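Local coordinates for adhesion and penetration protein autotransporter (Haemophilus influenzae, PDB 3SYJ), which promotes adherence to and invasion of host cells and bacterial aggregation as the secreted passenger domain of an autotransporter, and is probably a serine protease, at residues A[435-438]-A[442-445]; A[601-606]-A[611-616]; A[102-107]-A[256-261]; A[141-146]-A[184-189]. All blocks are in the same frame, centred on the assembly; numbering follows the deposited sequence.

Interaction 1 of 4, residues A[435-438]-A[442-445]; sequences QQAD and NKQA
The carboxylate of Asp-438 and the side-chain amide of Asn-442 meet obliquely, with their planes 59° apart, and bond through OD2 and ND2. OD2 of Asp-438 takes the amide through its syn lone pair: Asn-442 ND2 lies 3.1 Å from it, and the oxygen sits 18° out of the amide plane. The other oxygen, OD1, is turned to the backbone, 2.7 Å from Asn-442 N, but the poor angle there makes that bond weak. With chi1 at 64°, CG of Asp-438 sits between its own backbone N and carbonyl carbon, which lets the carboxylate reach both groups of Asn-442. One backbone bond completes the grip, from Asp-438 N to Asn-442 O at 2.9 Å, and the CA of Ala-437 makes a C-H...O contact with the same Asn-442 O.

Together these bonds close a hairpin-like loop that projects between strands 430-433 and 449-452 of the beta-helix, its two arms running 159° apart in direction. Further in, the aliphatic part of Lys-443 lies along the opposite arm, CD 3.3 Å from Gln-435 O. The lysine chain then bends at chi3 (64°) and carries NZ off to a salt bridge with Asp-462. Backbone bonds from Gln-436 and Gln-444 tie both arms to Gly-418 of a neighbouring loop.

Interaction 2 of 4, residues A[601-606]-A[611-616]; sequences LNKRWS and IPQGEI
The chain leaves the short helix that starts at Lys-603 and turns back beside it, with Ile-611 N giving a 3.1 Å hydrogen bond to Ser-606 O as the backbones come closest. From there Gln-613 reaches back to the start of the helix. Its CG lies anti to its own carbonyl carbon (chi1 -77°), and with the chain extended beyond CG the amide comes to lie beside the first turn. Gln-613 NE2 donates to Leu-601 O over 3.2 Å in a nearly straight bond, 170° at the hydrogen. The donor lies in the carbonyl plane on a lone pair, and the acceptor is almost exactly in the amide plane. The other end of the amide, OE1, comes within 3.9 Å of Lys-603 CG, whose side chain crosses the glutamine at about a right angle.

Ser-606 lies alongside the stem of this glutamine: its OG is 3.6 Å from Gln-613 CG and donates to Asn-602 O at 2.9 Å. That carbonyl also accepts from Ser-606 N, and Asn-599 ND2 bonds to the same hydroxyl. Asn-602 is the N-cap, its OD1 accepting from Trp-605 N at 2.9 Å, while the indole beyond meets the ring of Trp-161 and packs on strand 168-172. This helix, in the second beta-solenoid repeat region, thus lies against the protease part of the passenger. The contact itself is mainly polar: a side-chain amide and a backbone N-H engage carbonyls at the two ends of 601-606, which probably fixes the returning loop more by direction than by apolar burial.

Interaction 3 of 4, residues A[102-107]-A[256-261]; sequences NNYKKD and KSYFDE
Tyr-104 and Tyr-258 both carry CG anti to the backbone N (chi1 -162° and 170°); the side chains run past each other in opposite directions, and their rings form an edge-to-face pair. The edge of Tyr-104 is the part that enters: its CD1 stands 3.5 Å above the plane of the Tyr-258 ring, over the centre. Centroids are 4.7 Å apart and the planes meet at 61°, short of perpendicular. Farther along Tyr-258, OH gives a 2.7 Å hydrogen bond to Asn-102 O, which lies at the edge of the tyrosine ring. Relative to the carbonyl plane, however, the hydroxyl comes from well above and not on a lone pair.

The pair joins the first turn of helix 256-266, which follows strand 249-253 of the seven-stranded antiparallel sheet in the S6 protease domain, to the loop after strand 96-100. Arg-255, just before the helix, makes a cation-pi contact with Tyr-104. On the loop side, Asn-102 ND2 bonds to Asn-118 O, and Tyr-104 OH has a weak bond from Tyr-112 N. Asn-103 faces elsewhere, its OD1 bonded to His-117 ND1 near residues with the geometry of a Ser-His-Asp triad.

Interaction 4 of 4, residues A[141-146]-A[184-189]; sequences TYSDRT and HNQRGA
Gln-186 leaves the edge strand 186-190 with its CB directed at the loop that holds Ser-143, and its side chain carries nearly all of this contact. CG stands anti to the backbone N (chi1 177°) and passes 3.5 Å from Ser-143 OG. A bend at chi2 (66°) then folds the chain over, and CD is also 3.5 Å from that hydroxyl oxygen. At the tip the amide splits its attention. NE2 comes closest to the loop, 3.1 Å from Ser-143 OG, but the angle is too poor for a hydrogen bond. On the other branch, OE1 turns back to its own strand and takes a weak bond, 3.2 Å long, from Arg-187 N.

Ser-143, just after the 3-10 residues Thr-141 and Tyr-142, contributes OG. The ring of Tyr-142 heads elsewhere, with OH bonded to Asn-136 O. Beyond the serine the loop is shaped by an Asx turn, in which Asp-144 OD1 accepts from Thr-146 N at 2.8 Å. On the strand side, Gln-186 N is bonded to Glu-205 OE2, and the glutamine side chain also touches Ser-194 and Leu-196 of the adjoining strand 193-196.

The loop before strand 151-155 is thereby laid against one outer strand of the protease domain's antiparallel sheet. Since no hydrogen bond joins the two segments directly, the touch rests on close contact, partly polar, between one hydroxyl and the folded glutamine, and is probably a modest tie.

Interactions 3 and 4 both belong to the protease part of the passenger; their centres are 25 Å apart and their nearest atoms about 8 Å. In sequence, both segments of interaction 4 fall between the two of interaction 3. Neither includes Ser-218, the active-site serine inferred by similarity, though Asn-103 of interaction 3 lies near the probable Ser-His-Asp triad. Interaction 2 sits in the solenoid repeat region but leans on the protease part, about 18 Å from interaction 4 at the nearest atoms. Interaction 1 stands apart on a loop of the beta-helix, its centre 45 Å from that of interaction 3, 51 Å from interaction 2 and 58 Å from interaction 4.

Interaction 1 of 4, residues A[435-438]-A[442-445]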
# COMPACT_ATOMS: atom_id res chain seq x y z
N GLN A 435 -17.54 -12.67 51.31
CA GLN A 435 -18.41 -13.35 52.27
C GLN A 435 -18.40 -14.83 51.97
O GLN A 435 -18.40 -15.22 50.80
CB GLN A 435 -19.86 -12.88 52.17
CG GLN A 435 -20.18 -11.63 52.93
CD GLN A 435 -20.33 -11.86 54.41
OE1 GLN A 435 -21.30 -12.45 54.89
NE2 GLN A 435 -19.39 -11.34 55.16
N GLN A 436 -18.41 -15.63 53.03
CA GLN A 436 -18.54 -17.08 52.92
C GLN A 436 -20.00 -17.50 53.11
O GLN A 436 -20.70 -16.93 53.95
CB GLN A 436 -17.72 -17.78 53.99
CG GLN A 436 -16.39 -17.13 54.31
CD GLN A 436 -15.32 -17.44 53.29
OE1 GLN A 436 -15.36 -16.94 52.16
NE2 GLN A 436 -14.35 -18.27 53.67
N ALA A 437 -20.43 -18.50 52.36
CA ALA A 437 -21.76 -19.08 52.56
C ALA A 437 -21.88 -19.64 53.97
O ALA A 437 -20.90 -20.10 54.54
CB ALA A 437 -22.01 -20.18 51.54
N ASP A 438 -23.07 -19.59 54.55
CA ASP A 438 -23.29 -20.23 55.83
C ASP A 438 -23.65 -21.70 55.57
O ASP A 438 -23.62 -22.15 54.43
CB ASP A 438 -24.34 -19.50 56.68
CG ASP A 438 -25.73 -19.49 56.06
OD1 ASP A 438 -25.95 -20.09 54.98
OD2 ASP A 438 -26.63 -18.88 56.68
N ASN A 442 -26.69 -19.58 52.39
CA ASN A 442 -26.83 -18.13 52.27
C ASN A 442 -25.50 -17.41 52.21
O ASN A 442 -24.60 -17.70 53.00
CB ASN A 442 -27.60 -17.58 53.48
CG ASN A 442 -28.90 -18.32 53.71
OD1 ASN A 442 -29.68 -18.52 52.78
ND2 ASN A 442 -29.14 -18.73 54.95
N LYS A 443 -25.37 -16.45 51.30
CA LYS A 443 -24.15 -15.67 51.14
C LYS A 443 -24.46 -14.27 50.60
O LYS A 443 -24.99 -14.13 49.50
CB LYS A 443 -23.20 -16.39 50.17
CG LYS A 443 -21.83 -15.73 50.04
CD LYS A 443 -20.90 -16.57 49.16
CE LYS A 443 -21.42 -16.65 47.73
NZ LYS A 443 -20.44 -17.26 46.81
N GLN A 444 -24.14 -13.25 51.39
CA GLN A 444 -24.34 -11.86 50.98
C GLN A 444 -23.43 -10.94 51.78
O GLN A 444 -23.47 -10.94 53.02
CB GLN A 444 -25.80 -11.44 51.17
CG GLN A 444 -26.06 -9.95 50.95
CD GLN A 444 -27.52 -9.58 51.13
OE1 GLN A 444 -27.94 -9.11 52.19
NE2 GLN A 444 -28.32 -9.80 50.10
N ALA A 445 -22.61 -10.17 51.08
CA ALA A 445 -21.65 -9.29 51.75
C ALA A 445 -22.33 -8.11 52.44
O ALA A 445 -22.02 -7.80 53.58
CB ALA A 445 -20.61 -8.80 50.77

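Interaction 2 of 4, residues A[601-606]-A[611-616]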
# COMPACT_ATOMS: atom_id res chain seq x y z
N LEU A 601 -35.10 30.19 42.20
CA LEU A 601 -35.86 31.44 42.28
C LEU A 601 -37.30 31.33 41.74
O LEU A 601 -37.59 30.57 40.82
CB LEU A 601 -35.11 32.58 41.58
CG LEU A 601 -33.76 32.99 42.17
CD1 LEU A 601 -33.10 34.05 41.32
CD2 LEU A 601 -33.94 33.47 43.60
N ASN A 602 -38.21 32.11 42.33
CA ASN A 602 -39.59 32.14 41.85
C ASN A 602 -39.71 32.83 40.50
O ASN A 602 -38.73 33.34 39.96
CB ASN A 602 -40.52 32.80 42.87
CG ASN A 602 -40.22 34.28 43.07
OD1 ASN A 602 -39.62 34.93 42.21
ND2 ASN A 602 -40.64 34.82 44.21
N LYS A 603 -40.93 32.83 39.96
CA LYS A 603 -41.22 33.43 38.66
C LYS A 603 -40.63 34.83 38.55
O LYS A 603 -39.97 35.17 37.57
CB LYS A 603 -42.73 33.52 38.47
CG LYS A 603 -43.33 32.51 37.52
CD LYS A 603 -43.52 33.12 36.15
CE LYS A 603 -44.71 32.50 35.43
NZ LYS A 603 -45.29 33.44 34.42
N ARG A 604 -40.88 35.64 39.58
CA ARG A 604 -40.56 37.06 39.55
C ARG A 604 -39.07 37.33 39.44
O ARG A 604 -38.61 38.04 38.54
CB ARG A 604 -41.11 37.75 40.79
CG ARG A 604 -40.67 39.19 40.92
CD ARG A 604 -41.11 39.77 42.24
NE ARG A 604 -40.76 41.18 42.35
CZ ARG A 604 -41.00 41.92 43.43
NH1 ARG A 604 -41.59 41.38 44.49
NH2 ARG A 604 -40.66 43.20 43.45
N TRP A 605 -38.31 36.79 40.38
CA TRP A 605 -36.88 37.09 40.41
C TRP A 605 -36.09 36.35 39.34
O TRP A 605 -35.06 36.84 38.89
CB TRP A 605 -36.32 36.93 41.82
CG TRP A 605 -36.79 38.06 42.69
CD1 TRP A 605 -36.61 39.41 42.47
CD2 TRP A 605 -37.53 37.95 43.90
NE1 TRP A 605 -37.19 40.14 43.48
CE2 TRP A 605 -37.76 39.27 44.37
CE3 TRP A 605 -38.02 36.88 44.64
CZ2 TRP A 605 -38.46 39.53 45.54
CZ3 TRP A 605 -38.72 37.14 45.81
CH2 TRP A 605 -38.93 38.46 46.25
N SER A 606 -36.61 35.21 38.89
CA SER A 606 -36.06 34.55 37.71
C SER A 606 -36.18 35.45 36.48
O SER A 606 -35.23 35.59 35.70
CB SER A 606 -36.79 33.23 37.44
OG SER A 606 -36.52 32.28 38.47
N ILE A 611 -33.22 34.28 33.73
CA ILE A 611 -32.89 32.85 33.62
C ILE A 611 -34.14 32.00 33.87
O ILE A 611 -35.03 32.41 34.61
CB ILE A 611 -31.85 32.47 34.67
CG1 ILE A 611 -32.36 32.84 36.06
CG2 ILE A 611 -30.52 33.15 34.38
CD1 ILE A 611 -31.45 32.45 37.19
N PRO A 612 -34.19 30.80 33.27
CA PRO A 612 -35.34 29.90 33.44
C PRO A 612 -35.46 29.43 34.88
O PRO A 612 -34.46 29.40 35.60
CB PRO A 612 -35.00 28.69 32.57
CG PRO A 612 -33.81 29.09 31.75
CD PRO A 612 -33.10 30.14 32.53
N GLN A 613 -36.66 29.06 35.30
CA GLN A 613 -36.82 28.40 36.58
C GLN A 613 -36.26 26.98 36.49
O GLN A 613 -36.35 26.34 35.45
CB GLN A 613 -38.28 28.37 36.96
CG GLN A 613 -38.80 29.70 37.46
CD GLN A 613 -40.19 29.57 38.00
OE1 GLN A 613 -41.14 29.32 37.26
NE2 GLN A 613 -40.33 29.74 39.31
N GLY A 614 -35.68 26.50 37.58
CA GLY A 614 -35.24 25.11 37.64
C GLY A 614 -33.86 24.84 37.05
O GLY A 614 -32.93 25.62 37.23
N GLU A 615 -33.73 23.73 36.33
CA GLU A 615 -32.42 23.26 35.90
C GLU A 615 -31.76 24.23 34.96
O GLU A 615 -32.38 24.73 34.04
CB GLU A 615 -32.51 21.88 35.23
CG GLU A 615 -32.77 20.73 36.19
CD GLU A 615 -32.99 19.41 35.46
OE1 GLU A 615 -32.10 19.03 34.67
OE2 GLU A 615 -34.05 18.78 35.66
N ILE A 616 -30.48 24.49 35.21
CA ILE A 616 -29.72 25.39 34.36
C ILE A 616 -28.81 24.60 33.43
O ILE A 616 -27.82 24.02 33.85
CB ILE A 616 -28.91 26.36 35.23
CG1 ILE A 616 -29.86 27.22 36.06
CG2 ILE A 616 -28.01 27.24 34.36
CD1 ILE A 616 -30.88 27.97 35.21

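Interaction 3 of 4, residues A[102-107]-A[256-261]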
# COMPACT_ATOMS: atom_id res chain seq x y z
N ASN A 102 -21.60 19.46 72.06
CA ASN A 102 -20.38 20.07 72.57
C ASN A 102 -20.44 21.59 72.48
O ASN A 102 -19.59 22.23 71.86
CB ASN A 102 -19.15 19.53 71.84
CG ASN A 102 -18.93 18.04 72.09
OD1 ASN A 102 -18.92 17.59 73.24
ND2 ASN A 102 -18.75 17.28 71.03
N ASN A 103 -21.46 22.17 73.12
CA ASN A 103 -21.56 23.61 73.27
C ASN A 103 -20.44 24.12 74.17
O ASN A 103 -20.27 23.67 75.29
CB ASN A 103 -22.93 24.01 73.82
CG ASN A 103 -24.06 23.71 72.85
OD1 ASN A 103 -23.90 23.81 71.64
ND2 ASN A 103 -25.22 23.35 73.39
N TYR A 104 -19.66 25.06 73.64
CA TYR A 104 -18.56 25.68 74.36
C TYR A 104 -18.99 26.27 75.71
O TYR A 104 -20.03 26.90 75.81
CB TYR A 104 -18.01 26.80 73.49
CG TYR A 104 -16.63 27.28 73.85
CD1 TYR A 104 -15.51 26.67 73.31
CD2 TYR A 104 -16.45 28.38 74.68
CE1 TYR A 104 -14.24 27.13 73.61
CE2 TYR A 104 -15.19 28.84 74.99
CZ TYR A 104 -14.09 28.21 74.45
OH TYR A 104 -12.83 28.67 74.75
N LYS A 105 -18.17 26.05 76.73
CA LYS A 105 -18.38 26.69 78.03
C LYS A 105 -17.22 27.63 78.29
O LYS A 105 -16.07 27.21 78.38
CB LYS A 105 -18.46 25.66 79.16
CG LYS A 105 -18.69 26.27 80.55
CD LYS A 105 -18.26 25.31 81.66
CE LYS A 105 -18.58 25.85 83.06
NZ LYS A 105 -19.99 25.58 83.50
N LYS A 106 -17.52 28.92 78.41
CA LYS A 106 -16.52 29.92 78.73
C LYS A 106 -16.12 29.86 80.20
O LYS A 106 -16.98 29.93 81.09
CB LYS A 106 -17.05 31.31 78.40
CG LYS A 106 -16.00 32.43 78.47
CD LYS A 106 -16.65 33.76 78.13
CE LYS A 106 -15.68 34.92 78.18
NZ LYS A 106 -16.37 36.20 77.88
N ASP A 107 -14.82 29.73 80.46
CA ASP A 107 -14.29 29.69 81.81
C ASP A 107 -12.80 30.01 81.83
O ASP A 107 -12.21 30.32 80.80
CB ASP A 107 -14.59 28.35 82.51
CG ASP A 107 -13.91 27.16 81.83
OD1 ASP A 107 -12.85 27.34 81.18
OD2 ASP A 107 -14.44 26.03 81.96
N LYS A 256 -8.95 25.07 67.62
CA LYS A 256 -8.27 23.80 67.45
C LYS A 256 -7.99 23.09 68.78
O LYS A 256 -8.06 21.87 68.86
CB LYS A 256 -6.96 24.02 66.69
CG LYS A 256 -6.23 22.77 66.25
CD LYS A 256 -6.52 22.46 64.79
CE LYS A 256 -5.38 21.68 64.15
NZ LYS A 256 -4.10 22.46 64.11
N SER A 257 -7.67 23.86 69.81
CA SER A 257 -7.35 23.29 71.12
C SER A 257 -8.59 22.77 71.81
O SER A 257 -8.55 21.77 72.53
CB SER A 257 -6.68 24.32 72.02
OG SER A 257 -5.27 24.29 71.86
N TYR A 258 -9.70 23.46 71.62
CA TYR A 258 -10.96 23.03 72.19
C TYR A 258 -11.39 21.75 71.51
O TYR A 258 -11.83 20.81 72.16
CB TYR A 258 -12.02 24.11 72.01
CG TYR A 258 -13.43 23.69 72.36
CD1 TYR A 258 -13.79 23.41 73.67
CD2 TYR A 258 -14.41 23.62 71.38
CE1 TYR A 258 -15.08 23.05 74.00
CE2 TYR A 258 -15.71 23.27 71.69
CZ TYR A 258 -16.04 22.99 73.00
OH TYR A 258 -17.33 22.63 73.32
N PHE A 259 -11.26 21.71 70.19
CA PHE A 259 -11.65 20.52 69.47
C PHE A 259 -10.84 19.31 69.94
O PHE A 259 -11.38 18.22 70.08
CB PHE A 259 -11.50 20.67 67.97
CG PHE A 259 -11.71 19.39 67.23
CD1 PHE A 259 -12.99 18.88 67.06
CD2 PHE A 259 -10.63 18.66 66.77
CE1 PHE A 259 -13.19 17.68 66.40
CE2 PHE A 259 -10.83 17.46 66.11
CZ PHE A 259 -12.12 16.97 65.93
N ASP A 260 -9.54 19.51 70.15
CA ASP A 260 -8.66 18.44 70.63
C ASP A 260 -9.15 17.89 71.96
O ASP A 260 -9.08 16.68 72.19
CB ASP A 260 -7.21 18.93 70.74
CG ASP A 260 -6.54 19.07 69.39
OD1 ASP A 260 -7.14 18.65 68.38
OD2 ASP A 260 -5.41 19.61 69.33
N GLU A 261 -9.64 18.76 72.83
CA GLU A 261 -10.18 18.30 74.11
C GLU A 261 -11.42 17.42 73.92
O GLU A 261 -11.60 16.44 74.64
CB GLU A 261 -10.49 19.47 75.03
CG GLU A 261 -9.26 20.20 75.52
CD GLU A 261 -9.60 21.44 76.31
OE1 GLU A 261 -10.78 21.59 76.69
OE2 GLU A 261 -8.70 22.27 76.56

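Interaction 4 of 4, residues A[141-146]-A[184-189]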
# COMPACT_ATOMS: atom_id res chain seq x y z
N THR A 141 -3.39 37.52 62.57
CA THR A 141 -2.51 36.55 61.90
C THR A 141 -2.82 36.41 60.42
O THR A 141 -1.92 36.24 59.60
CB THR A 141 -2.67 35.15 62.52
OG1 THR A 141 -2.27 35.18 63.89
CG2 THR A 141 -1.82 34.12 61.76
N TYR A 142 -4.10 36.48 60.09
CA TYR A 142 -4.59 36.06 58.78
C TYR A 142 -4.70 37.21 57.78
O TYR A 142 -5.09 37.00 56.63
CB TYR A 142 -5.92 35.33 58.96
CG TYR A 142 -5.78 34.19 59.95
CD1 TYR A 142 -5.14 33.01 59.59
CD2 TYR A 142 -6.26 34.32 61.25
CE1 TYR A 142 -4.99 31.98 60.49
CE2 TYR A 142 -6.11 33.28 62.16
CZ TYR A 142 -5.48 32.12 61.77
OH TYR A 142 -5.32 31.08 62.66
N SER A 143 -4.33 38.41 58.22
CA SER A 143 -4.39 39.60 57.38
C SER A 143 -3.31 39.62 56.30
O SER A 143 -3.48 40.23 55.25
CB SER A 143 -4.28 40.86 58.24
OG SER A 143 -5.38 40.94 59.13
N ASP A 144 -2.20 38.94 56.55
CA ASP A 144 -1.12 38.83 55.58
C ASP A 144 -1.63 38.11 54.34
O ASP A 144 -1.87 36.90 54.39
CB ASP A 144 0.07 38.08 56.18
CG ASP A 144 1.23 37.92 55.20
OD1 ASP A 144 1.09 38.25 54.01
OD2 ASP A 144 2.30 37.44 55.64
N ARG A 145 -1.77 38.84 53.24
CA ARG A 145 -2.34 38.27 52.02
C ARG A 145 -1.32 37.61 51.10
O ARG A 145 -1.67 37.10 50.04
CB ARG A 145 -3.15 39.32 51.26
CG ARG A 145 -4.50 39.60 51.90
CD ARG A 145 -4.98 41.01 51.58
NE ARG A 145 -4.86 41.29 50.16
CZ ARG A 145 -4.53 42.47 49.66
NH1 ARG A 145 -4.45 42.64 48.35
NH2 ARG A 145 -4.26 43.49 50.47
N THR A 146 -0.05 37.64 51.49
CA THR A 146 0.96 36.86 50.78
C THR A 146 0.88 35.43 51.28
O THR A 146 0.86 34.49 50.50
CB THR A 146 2.37 37.41 51.03
OG1 THR A 146 2.49 38.71 50.44
CG2 THR A 146 3.41 36.50 50.40
N HIS A 184 -15.55 39.37 51.87
CA HIS A 184 -15.25 40.78 51.76
C HIS A 184 -13.84 41.04 52.27
O HIS A 184 -13.15 40.11 52.70
CB HIS A 184 -16.27 41.62 52.53
CG HIS A 184 -17.52 41.90 51.76
ND1 HIS A 184 -17.60 42.87 50.79
CD2 HIS A 184 -18.74 41.31 51.81
CE1 HIS A 184 -18.82 42.88 50.27
NE2 HIS A 184 -19.53 41.94 50.87
N ASN A 185 -13.42 42.30 52.22
CA ASN A 185 -12.09 42.70 52.65
C ASN A 185 -11.90 42.60 54.15
O ASN A 185 -12.86 42.65 54.92
CB ASN A 185 -11.82 44.15 52.24
CG ASN A 185 -11.75 44.32 50.74
OD1 ASN A 185 -11.40 43.40 50.00
ND2 ASN A 185 -12.06 45.52 50.28
N GLN A 186 -10.64 42.47 54.55
CA GLN A 186 -10.24 42.44 55.95
C GLN A 186 -10.59 43.76 56.64
O GLN A 186 -10.22 44.84 56.16
CB GLN A 186 -8.75 42.16 56.06
CG GLN A 186 -8.21 42.17 57.47
CD GLN A 186 -8.76 41.04 58.32
OE1 GLN A 186 -9.71 41.23 59.08
NE2 GLN A 186 -8.16 39.85 58.21
N ARG A 187 -11.27 43.68 57.77
CA ARG A 187 -11.85 44.87 58.38
C ARG A 187 -11.75 44.85 59.90
O ARG A 187 -12.71 45.18 60.60
CB ARG A 187 -13.33 44.96 57.99
CG ARG A 187 -13.88 46.36 57.86
CD ARG A 187 -13.77 46.84 56.42
NE ARG A 187 -14.88 47.70 55.98
CZ ARG A 187 -16.14 47.64 56.43
NH1 ARG A 187 -16.50 46.76 57.35
NH2 ARG A 187 -17.04 48.48 55.94
N GLY A 188 -10.59 44.45 60.43
CA GLY A 188 -10.42 44.47 61.87
C GLY A 188 -10.57 43.11 62.53
O GLY A 188 -11.55 42.39 62.30
N ALA A 189 -9.60 42.78 63.38
CA ALA A 189 -9.54 41.46 63.98
C ALA A 189 -8.78 41.49 65.30
O ALA A 189 -7.94 42.35 65.53
CB ALA A 189 -8.90 40.48 63.02